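Side-chain contacts in protein adenylyltransferase VopS (Vibrio parahaemolyticus, PDB 3LET), which transfers AMP from ATP to a threonine of host Rho GTPases, cutting them off from their effectors and so inhibiting actin assembly in infected cells: residues 44-47 and 48-51; 55-58 and 59-62; 106-109 and 110-114; 31-34 and 35-38. One frame throughout, in Å; residues are numbered along the deposited sequence.

Contact 1. Residues 44-47 and 48-51; sequences NAFA and KLDS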
# COMPACT_ATOMS: atom_id res chain seq x y z
N ASN A 44 21.97 12.20 -19.05
CA ASN A 44 22.84 12.09 -20.22
C ASN A 44 24.21 12.78 -20.00
O ASN A 44 25.21 12.43 -20.63
CB ASN A 44 22.15 12.68 -21.43
CG ASN A 44 21.05 11.78 -21.96
OD1 ASN A 44 21.03 10.58 -21.68
ND2 ASN A 44 20.15 12.34 -22.74
N ALA A 45 24.23 13.73 -19.08
CA ALA A 45 25.46 14.45 -18.73
C ALA A 45 26.44 13.60 -17.92
O ALA A 45 27.65 13.88 -17.92
CB ALA A 45 25.13 15.74 -17.99
N PHE A 46 25.96 12.56 -17.25
CA PHE A 46 26.83 11.77 -16.37
C PHE A 46 28.00 11.13 -17.14
O PHE A 46 29.13 11.06 -16.61
CB PHE A 46 26.04 10.71 -15.58
CG PHE A 46 25.42 11.24 -14.30
CD1 PHE A 46 24.45 12.23 -14.34
CD2 PHE A 46 25.80 10.74 -13.06
CE1 PHE A 46 23.88 12.72 -13.15
CE2 PHE A 46 25.24 11.22 -11.86
CZ PHE A 46 24.28 12.23 -11.91
N ALA A 47 27.75 10.69 -18.38
CA ALA A 47 28.77 10.01 -19.18
C ALA A 47 29.92 10.97 -19.48
O ALA A 47 31.05 10.56 -19.76
CB ALA A 47 28.16 9.49 -20.51
N LYS A 48 29.61 12.26 -19.42
CA LYS A 48 30.55 13.29 -19.81
C LYS A 48 31.47 13.74 -18.68
O LYS A 48 32.38 14.55 -18.89
CB LYS A 48 29.76 14.49 -20.32
CG LYS A 48 28.79 14.12 -21.46
CD LYS A 48 27.99 15.34 -21.90
CE LYS A 48 26.99 15.01 -23.02
NZ LYS A 48 27.67 14.62 -24.29
N LEU A 49 31.26 13.22 -17.47
CA LEU A 49 32.00 13.68 -16.31
C LEU A 49 33.37 13.03 -16.30
O LEU A 49 33.51 11.85 -16.60
CB LEU A 49 31.26 13.33 -15.02
CG LEU A 49 29.87 13.97 -14.94
CD1 LEU A 49 29.19 13.58 -13.63
CD2 LEU A 49 29.98 15.48 -15.07
N ASP A 50 34.38 13.82 -15.95
CA ASP A 50 35.73 13.27 -15.91
C ASP A 50 35.86 12.41 -14.65
O ASP A 50 35.13 12.60 -13.69
CB ASP A 50 36.77 14.38 -15.96
CG ASP A 50 37.56 14.49 -14.68
OD1 ASP A 50 38.74 14.06 -14.68
OD2 ASP A 50 37.01 15.01 -13.70
N SER A 51 36.78 11.44 -14.67
CA SER A 51 36.83 10.42 -13.61
C SER A 51 37.13 11.01 -12.23
O SER A 51 36.68 10.50 -11.21
CB SER A 51 37.92 9.39 -13.93
OG SER A 51 37.64 8.70 -15.13
O HOH W 1 31.57 9.84 -16.66
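With CG placed beside its own backbone N (chi1 -60°), Leu49 folds its side chain back onto the turn that holds Phe46. Lys48 starts out the same way (chi1 -55°), which lays its first carbons across the carbonyl of Ala45; Lys48 CB lies 3.3 Å from Ala45 O. The chain then runs straight, Lys48 CE passes Asn44 O at 3.9 Å, and a bend at chi4 leads the ammonium away. Two successive i to i+3 backbone bonds, as in a 3-10-like turn, lie under these side chains near the end of helix 39-45: Lys48 N to Ala45 O at 3.0 Å, and Leu49 N to Phe46 O at 3.2 Å. The branch carbon Leu49 CG sits 3.4 Å from Phe46 O, while Leu49 CD1 approaches ring atom Phe46 CD2 obliquely and loosely, at 4.5 Å. Phe46 O is also met by water 1, at 2.7 Å, and this water links it to Leu49 O, although other acceptors compete for its protons. Leu49, Asp50 and Ser51 may contribute to ATP binding, as inferred from relatives, and the Asp50 carboxylate N-caps helix 51-56 through Met53 N. The whole turn joins helix 39-45 to helix 51-56, and its Phe46 and Leu49 side chains both press on helix 58-75 at Leu61.

Contact 2. Residues 55-58 and 59-62; sequences KSHA and AELS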
# COMPACT_ATOMS: atom_id res chain seq x y z
N LYS A 55 34.80 10.84 -8.72
CA LYS A 55 35.25 10.40 -7.40
C LYS A 55 35.10 11.48 -6.33
O LYS A 55 34.64 11.21 -5.22
CB LYS A 55 36.72 9.97 -7.44
CG LYS A 55 36.99 8.75 -8.27
CD LYS A 55 38.40 8.77 -8.83
CE LYS A 55 38.67 7.62 -9.78
NZ LYS A 55 38.78 6.31 -9.09
N SER A 56 35.45 12.71 -6.64
CA SER A 56 35.47 13.74 -5.61
C SER A 56 34.05 14.14 -5.23
O SER A 56 33.81 14.64 -4.13
CB SER A 56 36.27 14.95 -6.07
OG SER A 56 35.69 15.51 -7.24
N HIS A 57 33.11 13.93 -6.13
CA HIS A 57 31.72 14.29 -5.85
C HIS A 57 30.77 13.08 -5.76
O HIS A 57 29.56 13.22 -5.97
CB HIS A 57 31.22 15.25 -6.92
CG HIS A 57 31.87 16.59 -6.88
ND1 HIS A 57 33.11 16.83 -7.43
CD2 HIS A 57 31.47 17.77 -6.34
CE1 HIS A 57 33.44 18.09 -7.25
NE2 HIS A 57 32.46 18.69 -6.59
N ALA A 58 31.30 11.91 -5.43
CA ALA A 58 30.51 10.67 -5.54
C ALA A 58 29.19 10.77 -4.79
O ALA A 58 28.16 10.35 -5.32
CB ALA A 58 31.30 9.48 -5.03
N ALA A 59 29.22 11.31 -3.56
CA ALA A 59 28.03 11.35 -2.71
C ALA A 59 26.92 12.19 -3.34
O ALA A 59 25.78 11.74 -3.49
CB ALA A 59 28.38 11.90 -1.32
N GLU A 60 27.25 13.41 -3.73
CA GLU A 60 26.27 14.25 -4.39
C GLU A 60 25.79 13.65 -5.71
O GLU A 60 24.61 13.70 -6.05
CB GLU A 60 26.82 15.65 -4.63
CG GLU A 60 25.75 16.59 -5.13
CD GLU A 60 26.23 18.01 -5.31
OE1 GLU A 60 27.37 18.33 -4.89
OE2 GLU A 60 25.45 18.80 -5.89
N LEU A 61 26.70 13.05 -6.46
CA LEU A 61 26.31 12.48 -7.74
C LEU A 61 25.31 11.34 -7.56
O LEU A 61 24.43 11.16 -8.38
CB LEU A 61 27.53 11.99 -8.51
CG LEU A 61 28.39 13.15 -9.03
CD1 LEU A 61 29.72 12.61 -9.55
CD2 LEU A 61 27.71 13.96 -10.16
N SER A 62 25.48 10.58 -6.49
CA SER A 62 24.51 9.53 -6.19
C SER A 62 23.12 10.14 -5.92
O SER A 62 22.11 9.62 -6.39
CB SER A 62 24.97 8.71 -4.98
OG SER A 62 24.03 7.69 -4.70
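Backbone hydrogen bonds from Leu61 and Ser62 to His57 and Ala58 begin helix 58-75. Leu61 N donates to His57 O at 2.9 Å, and Ser62 N donates to Ala58 O, also at 2.9 Å. The apolar contacts follow the first of these bonds. Leu61 holds CG beside its backbone N (chi1 -71°), which brings it over the His57 carbonyl: Leu61 CG is 3.3 Å from His57 O, and methyl CD1 of Leu61 reaches His57 CB at 4.0 Å. The rest of the Leu61 side chain faces Leu30, Phe31 and Val106. Among the polar groups, Ser56 OG is shared between His57 ND1, at 2.9 Å, and the carbonyls of Lys52 and Met53, which its single proton cannot serve all at once; a weak bond from His57 ND1 to Met53 O also tethers the imidazole to helix 51-56. Glu60 OE1 lies at the edge of the His57 ring, near its plane, but remote from it, 4.4 Å from His57 CD2. The extended Glu60 chain instead delivers OE2 to Arg17, in a salt bridge, and to NE2 of His26, in a hydrogen bond, linking this helix to the N-terminal part of the chain. Such bonding is that of a tight helix-helix junction: His57 leaves helical geometry after helix 51-56 and at once occupies the N-cap position of helix 58-75, its carbonyl accepting the first bond of the new helix.

Contact 3. Residues 106-109 and 110-114; sequences VAAA and QKNPE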
# COMPACT_ATOMS: atom_id res chain seq x y z
N VAL A 106 25.50 5.87 -9.63
CA VAL A 106 26.25 6.76 -10.50
C VAL A 106 26.82 5.98 -11.67
O VAL A 106 26.81 6.47 -12.79
CB VAL A 106 27.37 7.45 -9.72
CG1 VAL A 106 28.31 8.25 -10.66
CG2 VAL A 106 26.77 8.34 -8.67
N ALA A 107 27.33 4.78 -11.42
CA ALA A 107 28.01 4.02 -12.46
C ALA A 107 27.07 3.70 -13.62
O ALA A 107 27.44 3.81 -14.78
CB ALA A 107 28.61 2.75 -11.88
N ALA A 108 25.85 3.29 -13.33
CA ALA A 108 24.88 3.04 -14.39
C ALA A 108 24.44 4.33 -15.06
O ALA A 108 24.18 4.33 -16.25
CB ALA A 108 23.68 2.26 -13.87
N ALA A 109 24.35 5.43 -14.32
CA ALA A 109 24.00 6.70 -14.95
C ALA A 109 25.05 7.10 -15.98
O ALA A 109 24.74 7.72 -17.00
CB ALA A 109 23.86 7.80 -13.90
N GLN A 110 26.31 6.77 -15.71
CA GLN A 110 27.39 7.09 -16.62
C GLN A 110 27.34 6.20 -17.85
O GLN A 110 27.55 6.65 -18.98
CB GLN A 110 28.73 6.83 -15.93
CG GLN A 110 29.13 7.83 -14.87
CD GLN A 110 30.42 7.38 -14.20
OE1 GLN A 110 30.41 6.48 -13.38
NE2 GLN A 110 31.51 7.97 -14.59
N LYS A 111 27.08 4.92 -17.60
CA LYS A 111 27.28 3.87 -18.61
C LYS A 111 26.06 3.53 -19.47
O LYS A 111 26.19 3.33 -20.68
CB LYS A 111 27.78 2.59 -17.93
CG LYS A 111 29.25 2.62 -17.55
CD LYS A 111 29.72 1.26 -17.08
CE LYS A 111 31.22 1.09 -17.25
NZ LYS A 111 31.65 -0.31 -17.02
N ASN A 112 24.88 3.41 -18.87
CA ASN A 112 23.72 3.02 -19.66
C ASN A 112 22.40 3.40 -19.01
O ASN A 112 21.61 2.51 -18.65
CB ASN A 112 23.76 1.50 -19.91
CG ASN A 112 23.44 0.68 -18.66
OD1 ASN A 112 23.58 1.15 -17.52
ND2 ASN A 112 23.01 -0.56 -18.86
N PRO A 113 22.15 4.70 -18.84
CA PRO A 113 20.92 5.02 -18.09
C PRO A 113 19.65 4.52 -18.78
O PRO A 113 18.68 4.19 -18.09
CB PRO A 113 20.91 6.54 -18.06
CG PRO A 113 21.89 6.96 -19.14
CD PRO A 113 22.94 5.91 -19.12
N GLU A 114 19.62 4.52 -20.11
CA GLU A 114 18.40 4.14 -20.83
C GLU A 114 18.04 2.69 -20.58
O GLU A 114 16.88 2.35 -20.49
CB GLU A 114 18.53 4.40 -22.35
CG GLU A 114 18.53 5.89 -22.70
CD GLU A 114 18.65 6.16 -24.19
OE1 GLU A 114 18.33 5.26 -25.00
OE2 GLU A 114 19.05 7.29 -24.56
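Gln110 and Val106 meet one helical turn apart in a local contact at the end of helix 105-111, just before a helix-helix junction in which a single non-helical residue, Asn112, separates the helices. Asn112 takes the N-cap position of the long helix 113-139, and Pro113 is the first residue of that helix, where the lack of an N-H costs no helical bond. Gln110 N donates to Val106 O at 3.0 Å, Lys111 N to Ala107 O at 3.1 Å and Asn112 N to Ala108 O at 2.9 Å, so ordinary helical bonding runs right up to the break. With CG beside its backbone N (chi1 -74°), Gln110 swings back along the helix: Gln110 CG sits 3.4 Å from Val106 O, and Gln110 OE1 is 3.9 Å from Val106 CG1. Both side chains also touch Val54 of helix 51-56. Asn112 makes no capping bond with its side chain; Asn112 OD1 lies over Ala108, 3.5 Å from Ala108 O without a bond and 3.8 Å from Ala108 CB. Past the break, the proline ring packs on the Ala109 carbonyl, in the last turn of helix 105-111, with Pro113 CD 3.3 Å from Ala109 O.

Contact 4. Residues 31-34 and 35-38; sequences FKDA and NLKT
Asp33 reaches over Asn35 and Leu36, and each atom of its side chain meets something of this turn. CB begins against the leucine, 3.8 Å from Leu36 CG. Asp33 CG, opposite the backbone N (chi1 -167°), packs on Leu36 CG at 3.9 Å and directs the carboxylate along the turn, where its two oxygens part company. OD1 accepts a hydrogen bond from Asn35 N at 3.1 Å, the donor coming from above the carboxylate plane, 55° out of it. The same oxygen lies 3.3 Å from Asn35 CB, and the Asn35 amide is turned 67° from the carboxylate plane. Asp33 OD2, at the other corner, touches the methyl Leu36 CD2 at 3.6 Å. The bond from Asp33 OD1 to the N-H two residues on is an Asx turn, here superposed on a type I beta turn from Asp33 to Leu36, which Leu36 N closes on Asp33 O at 3.3 Å. The two bonds hold Asp33 at both its side chain and its carbonyl in the loop between helix 23-30 and helix 39-45. The other methyl, Leu36 CD1, meets the Phe31 ring at its edge, near the ring plane, 3.7 Å from Phe31 CD2, the two side chains crossing at about a right angle. Lys37 bends at chi2 so that its tip returns to the turn, but there CE and NZ are both pressed against Ala34 O, which leaves a bond from NZ doubtful. Next along the chain, Thr38 N-caps helix 39-45, its OG1 accepting from Asp41 N.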
# COMPACT_ATOMS: atom_id res chain seq x y z
N PHE A 31 26.77 20.93 -12.84
CA PHE A 31 27.46 20.69 -14.09
C PHE A 31 27.76 22.00 -14.82
O PHE A 31 28.38 22.00 -15.89
CB PHE A 31 26.62 19.76 -14.97
CG PHE A 31 26.40 18.39 -14.38
CD1 PHE A 31 27.24 17.90 -13.38
CD2 PHE A 31 25.40 17.57 -14.86
CE1 PHE A 31 27.05 16.62 -12.84
CE2 PHE A 31 25.20 16.29 -14.33
CZ PHE A 31 26.04 15.81 -13.32
N LYS A 32 27.33 23.11 -14.24
CA LYS A 32 27.54 24.42 -14.84
C LYS A 32 27.05 24.41 -16.28
O LYS A 32 27.79 24.78 -17.19
CB LYS A 32 29.02 24.77 -14.79
CG LYS A 32 29.62 24.67 -13.40
CD LYS A 32 31.14 24.64 -13.45
CE LYS A 32 31.73 25.00 -12.10
NZ LYS A 32 31.20 24.14 -11.00
N ASP A 33 25.80 23.98 -16.47
CA ASP A 33 25.24 23.89 -17.81
C ASP A 33 23.77 24.27 -17.81
O ASP A 33 22.90 23.48 -17.45
CB ASP A 33 25.39 22.47 -18.35
CG ASP A 33 25.10 22.39 -19.84
OD1 ASP A 33 24.78 23.45 -20.43
OD2 ASP A 33 25.19 21.28 -20.41
N ALA A 34 23.51 25.49 -18.25
CA ALA A 34 22.16 26.04 -18.24
C ALA A 34 21.32 25.46 -19.38
O ALA A 34 20.13 25.71 -19.45
CB ALA A 34 22.22 27.55 -18.36
N ASN A 35 21.95 24.68 -20.25
CA ASN A 35 21.24 24.02 -21.34
C ASN A 35 20.63 22.69 -20.94
O ASN A 35 20.01 22.02 -21.76
CB ASN A 35 22.19 23.81 -22.51
CG ASN A 35 22.25 25.02 -23.41
OD1 ASN A 35 21.29 25.33 -24.12
ND2 ASN A 35 23.38 25.72 -23.38
N LEU A 36 20.84 22.29 -19.69
CA LEU A 36 20.20 21.10 -19.17
C LEU A 36 18.78 21.50 -18.83
O LEU A 36 18.57 22.35 -17.98
CB LEU A 36 20.95 20.62 -17.92
CG LEU A 36 22.41 20.19 -18.10
CD1 LEU A 36 23.00 19.73 -16.76
CD2 LEU A 36 22.56 19.08 -19.16
N LYS A 37 17.80 20.90 -19.49
CA LYS A 37 16.41 21.35 -19.35
C LYS A 37 15.49 20.24 -18.83
O LYS A 37 14.39 20.50 -18.34
CB LYS A 37 15.89 21.86 -20.69
CG LYS A 37 16.72 22.98 -21.29
CD LYS A 37 16.87 24.14 -20.33
CE LYS A 37 17.65 25.29 -20.95
NZ LYS A 37 17.66 26.50 -20.09
N THR A 38 15.93 19.00 -18.96
CA THR A 38 15.09 17.89 -18.53
C THR A 38 15.91 16.94 -17.69
O THR A 38 17.13 16.98 -17.73
CB THR A 38 14.53 17.12 -19.74
OG1 THR A 38 15.57 16.34 -20.33
CG2 THR A 38 13.97 18.07 -20.80

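Overall arrangement
All four contacts fall in the N-terminal VopS domain, at one end of an elongated, all-helical chain and 30 to 37 Å from its centre. Along the sequence they run contact 4, contact 1, contact 2, contact 3, and each marks a break between consecutive helices. Contact 1 lies in the midst: its centre is about 9 Å from that of contact 3, 12 Å from contact 2 and 13 Å from contact 4, and it touches all three. Contacts 3 and 4 do not touch, their nearest atoms being about 8 Å apart. Phe31, Phe46, Leu49, Leu61 and Val106 thus knit successive turns into a small apolar core that joins these helices together.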